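Local coordinates for protein orotidine 5'-phosphate decarboxylase (Sulfolobus solfataricus, PDB 4DBD) that probably catalyses the decarboxylation of orotidine 5'-monophosphate to uridine 5'-monophosphate, the last step of de novo UMP synthesis, at residues 6-11 with 188-193; 161-166 with 179-184. All blocks are in the same frame, centred on the assembly; numbering follows the deposited sequence.

In the fold
Both contacts belong to one TIM barrel of eight parallel strands, with centres about 14 Å apart. Contact 2 pairs strand 160-163 with strand 183-186; contact 1 sets helix 188-191, which follows that last strand in the chain, against strand 6-10. Strands 6-10 and 183-186 are neighbours where the barrel closes, and there the contacts meet: Ile7 N lies 2.8 Å from Glu184 O, a probable hydrogen bond, while Ile7 CD1 packs 3.8 Å from Val162 CG1. Predicted substrate-binding residues occur in both, Asp11 and Arg188 in contact 1 and Pro164, Gly165 and Met166 in contact 2. The sulfate on Arg188 is consistent with a substrate-phosphate site.

Contact 1 of 2, residues 6-11 with 188-193; sequences VILAMD and RSIYNA. With SO4 (sulfate ion), chain B.
Ile190 and Tyr191 bring the short helix 188-191, which follows the last strand of the TIM barrel, against Val6, Leu8, Ala9 and Asp11 of the first strand and its end. At the start of this helix Arg188 turns from the strand to a sulfate, probably from the crystallisation liquor. Its backbone N donates to sulfate O2 at 2.8 Å, and its NE reaches the same oxygen at 2.8 Å with a nearly straight N-H...O angle of 170°. NH2 takes sulfate O3, leaving the anion at the edge of the guanidinium. Gly187 N and Gln169 NE2 also donate to the anion, consistent with a phosphate site of the substrate. Ile190 points at the strand: its CG2 meets Leu8 CD1 at 3.9 Å, and the Ile190 and Val6 side chains run alongside in opposite senses, Ile190 CD1 4.1 Å from Val6 CG1. Tyr191 holds CG between its backbone N and carbonyl carbon (chi1 67°), a torsion that folds the ring back so that Arg188 CA lies over the centre of one face, 3.8 Å above the plane. The ring edge faces the strand, with CE2 3.1 Å from Ala9 O, and Asp11 CB lies 3.7 Å from Tyr191 OH. That hydroxyl is hydrogen-bonded to Tyr67 OH of the second subunit; the ring of that Tyr67 makes a cation-pi contact with Arg188. One water links Asp11 OD2, Tyr191 OH and the sulfate, its oxygen 2.8 Å from sulfate O2.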
loop_
_atom_site.group_PDB
_atom_site.type_symbol
_atom_site.label_atom_id
_atom_site.label_comp_id
_atom_site.label_asym_id
_atom_site.label_seq_id
_atom_site.Cartn_x
_atom_site.Cartn_y
_atom_site.Cartn_z
ATOM N N VAL A 6 21.437 4.226 -10.468
ATOM C CA VAL A 6 20.637 4.772 -9.372
ATOM C C VAL A 6 19.198 5.086 -9.762
ATOM O O VAL A 6 18.938 5.701 -10.800
ATOM C CB VAL A 6 21.260 6.050 -8.780
ATOM C CG1 VAL A 6 20.316 6.680 -7.774
ATOM C CG2 VAL A 6 22.609 5.750 -8.143
ATOM N N ILE A 7 18.263 4.654 -8.920
ATOM C CA ILE A 7 16.873 5.071 -9.051
ATOM C C ILE A 7 16.580 6.013 -7.889
ATOM O O ILE A 7 16.693 5.616 -6.723
ATOM C CB ILE A 7 15.893 3.865 -9.004
ATOM C CG1 ILE A 7 16.054 2.990 -10.248
ATOM C CG2 ILE A 7 14.453 4.361 -8.884
ATOM C CD1 ILE A 7 15.405 1.631 -10.134
ATOM N N LEU A 8 16.233 7.261 -8.191
ATOM C CA LEU A 8 15.931 8.226 -7.143
ATOM C C LEU A 8 14.597 7.914 -6.489
ATOM O O LEU A 8 13.569 7.841 -7.165
ATOM C CB LEU A 8 15.896 9.662 -7.687
ATOM C CG LEU A 8 15.444 10.741 -6.700
ATOM C CD1 LEU A 8 16.404 10.814 -5.499
ATOM C CD2 LEU A 8 15.320 12.115 -7.368
ATOM N N ALA A 9 14.601 7.746 -5.169
ATOM C CA ALA A 9 13.340 7.585 -4.457
ATOM C C ALA A 9 12.870 8.965 -4.072
ATOM O O ALA A 9 13.304 9.521 -3.054
ATOM C CB ALA A 9 13.504 6.696 -3.225
ATOM N N MET A 10 12.017 9.548 -4.905
ATOM C CA MET A 10 11.562 10.901 -4.634
ATOM C C MET A 10 10.378 10.884 -3.688
ATOM O O MET A 10 9.224 10.903 -4.114
ATOM C CB MET A 10 11.235 11.653 -5.925
ATOM C CG MET A 10 11.002 13.128 -5.690
ATOM S SD MET A 10 11.308 14.124 -7.161
ATOM C CE MET A 10 10.044 13.473 -8.258
ATOM N N ASP A 11 10.684 10.847 -2.397
ATOM C CA ASP A 11 9.671 10.838 -1.351
ATOM C C ASP A 11 9.559 12.222 -0.708
ATOM O O ASP A 11 8.739 12.444 0.186
ATOM C CB ASP A 11 10.029 9.781 -0.302
ATOM C CG ASP A 11 9.999 8.376 -0.863
ATOM O OD1 ASP A 11 9.013 8.033 -1.562
ATOM O OD2 ASP A 11 10.963 7.616 -0.611
ATOM N N ARG A 188 16.852 9.451 0.775
ATOM C CA ARG A 188 17.327 10.527 1.652
ATOM C C ARG A 188 18.769 10.953 1.391
ATOM O O ARG A 188 19.089 12.141 1.477
ATOM C CB ARG A 188 17.164 10.129 3.127
ATOM C CG ARG A 188 15.747 10.330 3.654
ATOM C CD ARG A 188 15.554 9.651 4.982
ATOM N NE ARG A 188 15.335 8.218 4.814
ATOM C CZ ARG A 188 15.055 7.390 5.814
ATOM N NH1 ARG A 188 14.966 7.865 7.051
ATOM N NH2 ARG A 188 14.858 6.094 5.572
ATOM N N SER A 189 19.632 9.986 1.100
ATOM C CA SER A 189 21.033 10.272 0.796
ATOM C C SER A 189 21.166 11.365 -0.273
ATOM O O SER A 189 22.129 12.125 -0.282
ATOM C CB SER A 189 21.743 9.000 0.339
ATOM O OG SER A 189 21.898 8.093 1.418
ATOM N N ILE A 190 20.186 11.448 -1.169
ATOM C CA ILE A 190 20.211 12.456 -2.228
ATOM C C ILE A 190 19.315 13.647 -1.912
ATOM O O ILE A 190 19.787 14.795 -1.876
ATOM C CB ILE A 190 19.792 11.835 -3.586
ATOM C CG1 ILE A 190 20.861 10.824 -4.050
ATOM C CG2 ILE A 190 19.525 12.929 -4.629
ATOM C CD1 ILE A 190 20.373 9.779 -5.017
ATOM N N TYR A 191 18.026 13.400 -1.677
ATOM C CA TYR A 191 17.089 14.516 -1.583
ATOM C C TYR A 191 17.190 15.344 -0.298
ATOM O O TYR A 191 16.683 16.475 -0.252
ATOM C CB TYR A 191 15.636 14.099 -1.915
ATOM C CG TYR A 191 14.949 13.156 -0.943
ATOM C CD1 TYR A 191 14.586 13.583 0.324
ATOM C CD2 TYR A 191 14.623 11.849 -1.318
ATOM C CE1 TYR A 191 13.937 12.730 1.212
ATOM C CE2 TYR A 191 13.967 10.983 -0.432
ATOM C CZ TYR A 191 13.626 11.439 0.829
ATOM O OH TYR A 191 12.975 10.614 1.730
ATOM N N ASN A 192 17.850 14.796 0.724
ATOM C CA ASN A 192 18.128 15.534 1.957
ATOM C C ASN A 192 19.569 16.062 2.024
ATOM O O ASN A 192 19.998 16.591 3.057
ATOM C CB ASN A 192 17.840 14.681 3.199
ATOM C CG ASN A 192 16.364 14.676 3.590
ATOM O OD1 ASN A 192 15.572 15.486 3.112
ATOM N ND2 ASN A 192 16.000 13.763 4.488
ATOM N N ALA A 193 20.325 15.898 0.940
ATOM C CA ALA A 193 21.699 16.404 0.910
ATOM C C ALA A 193 21.693 17.915 0.680
ATOM O O ALA A 193 20.724 18.468 0.148
ATOM C CB ALA A 193 22.513 15.694 -0.160
HETATM S S SO4 B . 15.665 6.061 1.674
HETATM O O1 SO4 B . 14.491 5.557 0.957
HETATM O O2 SO4 B . 15.434 7.435 2.094
HETATM O O3 SO4 B . 15.902 5.242 2.869
HETATM O O4 SO4 B . 16.833 5.990 0.796
HETATM O O HOH W 1 12.938 7.967 0.892
#

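Contact 2 of 2, residues 161-166 with 179-184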
loop_
_atom_site.group_PDB
_atom_site.type_symbol
_atom_site.label_atom_id
_atom_site.label_comp_id
_atom_site.label_asym_id
_atom_site.label_seq_id
_atom_site.Cartn_x
_atom_site.Cartn_y
_atom_site.Cartn_z
ATOM N N ILE A 161 16.481 -6.600 -10.992
ATOM C CA ILE A 161 16.489 -6.553 -9.537
ATOM C C ILE A 161 16.817 -5.137 -9.099
ATOM O O ILE A 161 17.810 -4.564 -9.525
ATOM C CB ILE A 161 17.483 -7.587 -8.948
ATOM C CG1 ILE A 161 17.043 -9.000 -9.346
ATOM C CG2 ILE A 161 17.610 -7.438 -7.431
ATOM C CD1 ILE A 161 17.823 -10.139 -8.677
ATOM N N VAL A 162 15.947 -4.564 -8.273
ATOM C CA VAL A 162 16.134 -3.203 -7.770
ATOM C C VAL A 162 16.198 -3.271 -6.254
ATOM O O VAL A 162 15.479 -4.066 -5.623
ATOM C CB VAL A 162 15.013 -2.247 -8.235
ATOM C CG1 VAL A 162 15.048 -2.099 -9.755
ATOM C CG2 VAL A 162 13.648 -2.737 -7.749
ATOM N N SER A 163 17.095 -2.478 -5.675
ATOM C CA SER A 163 17.417 -2.626 -4.259
ATOM C C SER A 163 17.459 -1.303 -3.527
ATOM O O SER A 163 18.378 -0.512 -3.716
ATOM C CB SER A 163 18.773 -3.320 -4.092
ATOM O OG SER A 163 18.730 -4.648 -4.564
ATOM N N PRO A 164 16.466 -1.074 -2.662
ATOM C CA PRO A 164 16.425 0.125 -1.826
ATOM C C PRO A 164 17.194 -0.129 -0.544
ATOM O O PRO A 164 17.823 -1.176 -0.417
ATOM C CB PRO A 164 14.927 0.301 -1.545
ATOM C CG PRO A 164 14.362 -1.085 -1.612
ATOM C CD PRO A 164 15.262 -1.913 -2.506
ATOM N N GLY A 165 17.166 0.824 0.381
ATOM C CA GLY A 165 17.873 0.669 1.637
ATOM C C GLY A 165 19.343 1.051 1.576
ATOM O O GLY A 165 20.091 0.740 2.501
ATOM N N MET A 166 19.757 1.720 0.497
ATOM C CA MET A 166 21.132 2.218 0.385
ATOM C C MET A 166 21.234 3.616 1.001
ATOM O O MET A 166 20.364 4.475 0.768
ATOM C CB MET A 166 21.610 2.249 -1.078
ATOM C CG MET A 166 21.293 1.005 -1.886
ATOM S SD MET A 166 21.693 -0.534 -1.033
ATOM C CE MET A 166 23.491 -0.602 -1.142
ATOM N N ALA A 179 26.337 -7.327 -5.268
ATOM C CA ALA A 179 25.711 -8.591 -4.874
ATOM C C ALA A 179 24.807 -9.197 -5.954
ATOM O O ALA A 179 24.413 -10.361 -5.853
ATOM C CB ALA A 179 24.930 -8.424 -3.573
ATOM N N GLY A 180 24.452 -8.411 -6.969
ATOM C CA GLY A 180 23.678 -8.947 -8.072
ATOM C C GLY A 180 22.492 -8.108 -8.500
ATOM O O GLY A 180 21.784 -8.474 -9.441
ATOM N N ALA A 181 22.275 -6.981 -7.828
ATOM C CA ALA A 181 21.176 -6.088 -8.200
ATOM C C ALA A 181 21.510 -5.320 -9.481
ATOM O O ALA A 181 22.672 -5.077 -9.791
ATOM C CB ALA A 181 20.858 -5.129 -7.060
ATOM N N ASP A 182 20.481 -4.924 -10.221
ATOM C CA ASP A 182 20.689 -4.096 -11.398
ATOM C C ASP A 182 20.806 -2.612 -11.048
ATOM O O ASP A 182 21.685 -1.916 -11.543
ATOM C CB ASP A 182 19.560 -4.317 -12.403
ATOM C CG ASP A 182 19.580 -5.707 -12.976
ATOM O OD1 ASP A 182 20.497 -5.991 -13.777
ATOM O OD2 ASP A 182 18.710 -6.525 -12.613
ATOM N N TYR A 183 19.916 -2.151 -10.177
ATOM C CA TYR A 183 19.841 -0.754 -9.804
ATOM C C TYR A 183 19.684 -0.610 -8.302
ATOM O O TYR A 183 19.107 -1.483 -7.640
ATOM C CB TYR A 183 18.659 -0.094 -10.526
ATOM C CG TYR A 183 18.759 -0.270 -12.010
ATOM C CD1 TYR A 183 19.645 0.493 -12.764
ATOM C CD2 TYR A 183 17.973 -1.208 -12.665
ATOM C CE1 TYR A 183 19.740 0.319 -14.139
ATOM C CE2 TYR A 183 18.061 -1.395 -14.025
ATOM C CZ TYR A 183 18.946 -0.632 -14.759
ATOM O OH TYR A 183 19.024 -0.830 -16.120
ATOM N N GLU A 184 20.218 0.484 -7.772
ATOM C CA GLU A 184 20.027 0.833 -6.370
ATOM C C GLU A 184 19.072 2.000 -6.202
ATOM O O GLU A 184 19.196 3.038 -6.866
ATOM C CB GLU A 184 21.376 1.118 -5.683
ATOM C CG GLU A 184 22.059 -0.158 -5.234
ATOM C CD GLU A 184 23.464 0.059 -4.673
ATOM O OE1 GLU A 184 23.760 1.129 -4.089
ATOM O OE2 GLU A 184 24.275 -0.865 -4.828
#
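Ile161 N donates to Asp182 OD2 at 2.8 Å and 169°; Asp182 OD2 accepts through its anti lone pair and also forms a salt bridge with Arg153 NH2. This bond lies at the start of the parallel pairing in a beta-alpha-beta unit of the TIM barrel, strand 160-163, helix 175-179 and strand 183-186. Two amides converge on Ile161 O: Asp182 N at 2.8 Å, tilted from the carbonyl plane, and Tyr183 N at 3.3 Å, within that plane. The pairing continues where Ser163 N donates to Tyr183 O at 3.0 Å. Val162 and Tyr183 share one face of the sheet, with Val162 CG1 4.2 Å from Tyr183 CB and near the plane of the ring at its edge. Ser163 and Glu184 occupy the other face, that of helices 146-155 and 175-179. There Ser163 OG lies against Ala181 CB at 3.3 Å, while Ser163 OG is hydrogen-bonded to Val141 O. Glu184 extends beyond CG (chi2 174°), carrying its carboxylate to Gly174 N through OE1 and to Val177 N through OE2. Met166, which belongs to the predicted substrate-binding loop, crosses this acid at about a right angle. Because the methionine bends at both chi2 and chi3, it touches the same oxygen twice: Met166 CG is 3.3 Å and Met166 CE 3.4 Å from Glu184 OE1.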